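Local coordinates for Crh-like protein 5 (Neosartorya fumigata, PDB 6IBU) that cleaves chitin and transfers it to 1,6-beta-glucan or to other chitin, cross-linking polysaccharides in the fungal cell wall and septa, at residues V76-P81 with E137-Y142. Residues are numbered along the deposited sequence; the frame is centred on the assembly and turned at random.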
loop_
_atom_site.group_PDB
_atom_site.type_symbol
_atom_site.label_atom_id
_atom_site.label_comp_id
_atom_site.label_asym_id
_atom_site.label_seq_id
_atom_site.Cartn_x
_atom_site.Cartn_y
_atom_site.Cartn_z
ATOM N N VAL A 76 5.322 -6.073 8.172
ATOM C CA VAL A 76 6.610 -6.832 8.161
ATOM C C VAL A 76 6.625 -7.656 6.846
ATOM O O VAL A 76 5.690 -8.441 6.724
ATOM C CB VAL A 76 6.731 -7.659 9.456
ATOM C CG1 VAL A 76 7.952 -8.561 9.463
ATOM C CG2 VAL A 76 6.736 -6.753 10.679
ATOM N N MET A 77 7.539 -7.397 5.849
ATOM C CA MET A 77 7.588 -7.886 4.437
ATOM C C MET A 77 9.047 -8.173 4.084
ATOM O O MET A 77 10.040 -7.632 4.690
ATOM C CB MET A 77 7.001 -6.895 3.410
ATOM C CG MET A 77 7.331 -7.242 1.973
ATOM S SD MET A 77 6.558 -6.132 0.905
ATOM C CE MET A 77 7.568 -4.671 1.115
ATOM N N LYS A 78 9.097 -9.264 3.390
ATOM C CA LYS A 78 10.269 -9.653 2.624
ATOM C C LYS A 78 9.836 -9.596 1.176
ATOM O O LYS A 78 8.883 -10.244 0.829
ATOM C CB LYS A 78 10.762 -11.029 3.063
ATOM C CG LYS A 78 12.066 -11.375 2.367
ATOM C CD LYS A 78 12.743 -12.587 2.915
ATOM C CE LYS A 78 11.996 -13.825 2.451
ATOM N NZ LYS A 78 12.902 -14.939 2.078
ATOM N N ALA A 79 10.497 -8.795 0.377
ATOM C CA ALA A 79 10.053 -8.509 -1.001
ATOM C C ALA A 79 10.386 -9.694 -1.909
ATOM O O ALA A 79 11.322 -10.437 -1.636
ATOM C CB ALA A 79 10.691 -7.245 -1.495
ATOM N N ALA A 80 9.607 -9.861 -2.963
ATOM C CA ALA A 80 9.868 -10.852 -4.015
ATOM C C ALA A 80 11.139 -10.421 -4.726
ATOM O O ALA A 80 11.370 -9.234 -4.938
ATOM C CB ALA A 80 8.686 -10.942 -4.948
ATOM N N PRO A 81 12.029 -11.369 -5.069
ATOM C CA PRO A 81 13.148 -11.076 -5.961
ATOM C C PRO A 81 12.647 -11.115 -7.408
ATOM O O PRO A 81 11.445 -11.333 -7.629
ATOM C CB PRO A 81 14.130 -12.215 -5.678
ATOM C CG PRO A 81 13.209 -13.371 -5.350
ATOM C CD PRO A 81 11.997 -12.779 -4.652
ATOM N N GLU A 137 15.749 -10.330 0.624
ATOM C CA GLU A 137 16.431 -11.474 1.269
ATOM C C GLU A 137 16.170 -11.477 2.761
ATOM O O GLU A 137 16.437 -12.460 3.428
ATOM C CB GLU A 137 17.921 -11.453 0.930
ATOM C CG GLU A 137 18.413 -12.759 0.299
ATOM C CD GLU A 137 18.925 -12.736 -1.147
ATOM O OE1 GLU A 137 18.920 -11.644 -1.782
ATOM O OE2 GLU A 137 19.356 -13.823 -1.639
ATOM N N THR A 138 15.553 -10.446 3.251
ATOM C CA THR A 138 15.356 -10.370 4.706
ATOM C C THR A 138 14.046 -9.644 4.973
ATOM O O THR A 138 13.674 -8.905 4.119
ATOM C CB THR A 138 16.473 -9.543 5.314
ATOM O OG1 THR A 138 16.383 -9.603 6.734
ATOM C CG2 THR A 138 16.351 -8.107 4.887
ATOM N N PHE A 139 13.363 -9.824 6.102
ATOM C CA PHE A 139 12.143 -9.058 6.494
ATOM C C PHE A 139 12.562 -7.680 7.000
ATOM O O PHE A 139 13.623 -7.565 7.609
ATOM C CB PHE A 139 11.363 -9.824 7.557
ATOM C CG PHE A 139 10.561 -10.933 6.941
ATOM C CD1 PHE A 139 9.306 -10.661 6.438
ATOM C CD2 PHE A 139 11.087 -12.209 6.797
ATOM C CE1 PHE A 139 8.552 -11.661 5.854
ATOM C CE2 PHE A 139 10.329 -13.213 6.214
ATOM C CZ PHE A 139 9.063 -12.938 5.748
ATOM N N HIS A 140 11.745 -6.668 6.727
ATOM C CA HIS A 140 11.868 -5.314 7.306
ATOM C C HIS A 140 10.485 -4.909 7.776
ATOM O O HIS A 140 9.508 -5.456 7.282
ATOM C CB HIS A 140 12.405 -4.312 6.277
ATOM C CG HIS A 140 13.835 -4.528 5.937
ATOM N ND1 HIS A 140 14.843 -4.192 6.806
ATOM C CD2 HIS A 140 14.420 -5.061 4.843
ATOM C CE1 HIS A 140 16.000 -4.508 6.253
ATOM N NE2 HIS A 140 15.765 -5.051 5.056
ATOM N N THR A 141 10.424 -3.943 8.673
ATOM C CA THR A 141 9.155 -3.365 9.136
ATOM C C THR A 141 8.946 -2.070 8.367
ATOM O O THR A 141 9.693 -1.131 8.589
ATOM C CB THR A 141 9.166 -3.153 10.644
ATOM O OG1 THR A 141 9.462 -4.415 11.222
ATOM C CG2 THR A 141 7.839 -2.645 11.143
ATOM N N TYR A 142 7.933 -2.033 7.519
ATOM C CA TYR A 142 7.583 -0.831 6.734
ATOM C C TYR A 142 6.424 -0.135 7.447
ATOM O O TYR A 142 5.344 -0.712 7.583
ATOM C CB TYR A 142 7.263 -1.233 5.310
ATOM C CG TYR A 142 8.415 -1.863 4.575
ATOM C CD1 TYR A 142 9.296 -1.095 3.829
ATOM C CD2 TYR A 142 8.609 -3.237 4.612
ATOM C CE1 TYR A 142 10.349 -1.681 3.145
ATOM C CE2 TYR A 142 9.636 -3.837 3.907
ATOM C CZ TYR A 142 10.507 -3.064 3.166
ATOM O OH TYR A 142 11.535 -3.660 2.489
HETATM O O HOH W 1 11.897 -6.279 2.810
#
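M77 and H140 hold the two strands together as an antiparallel hydrogen-bonded pair: M77 N donates to H140 O at 3.1 Å, and H140 N returns a shorter bond to M77 O at 2.8 Å. V76 and T141 follow as a non-hydrogen-bonded pair. M77 O is used heavily, since it also receives a CA-H contact from F139 CA (3.1 Å) and a hydrogen bond from a water that has more acceptors around it than protons to give. That water also hydrogen-bonds with Y142 OH at 2.7 Å, so it bridges the phenol and the M77 carbonyl.

The inner side is the buried one. M77 extends with CG anti to the backbone N (chi1 167°), then bends at chi3, which lays CE over one face of the Y142 ring, 4.0 Å from its centroid. Beyond the two segments, I89 and V103 of the opposing sheet touch both side chains, and the W101 ring meets that of Y142 edge-to-face, so this half belongs to the buried core.

The other side packs just as closely but is partly exposed. There K78 CB stands almost exactly above the centre of the F139 ring, 3.5 Å from the centroid, while V76 CG1 approaches the same ring obliquely and V76 CG2 rests against T141 OG1 at 3.6 Å. K217 of the neighbouring strand adds a cation-pi contact to F139. The contact loosens only toward T138 and E137, past the end of the regular pairing: K78 runs on along their backbone, its CG 3.4 Å from T138 O, and the E137 side chain is exposed.

Strand 71-78 thus sits between 140-146 and 212-223 in one antiparallel sheet, packed through M77 and Y142 against the sheet bearing the chitin-binding residue E102: the beta-sandwich, or jelly roll, of the GH16 catalytic domain.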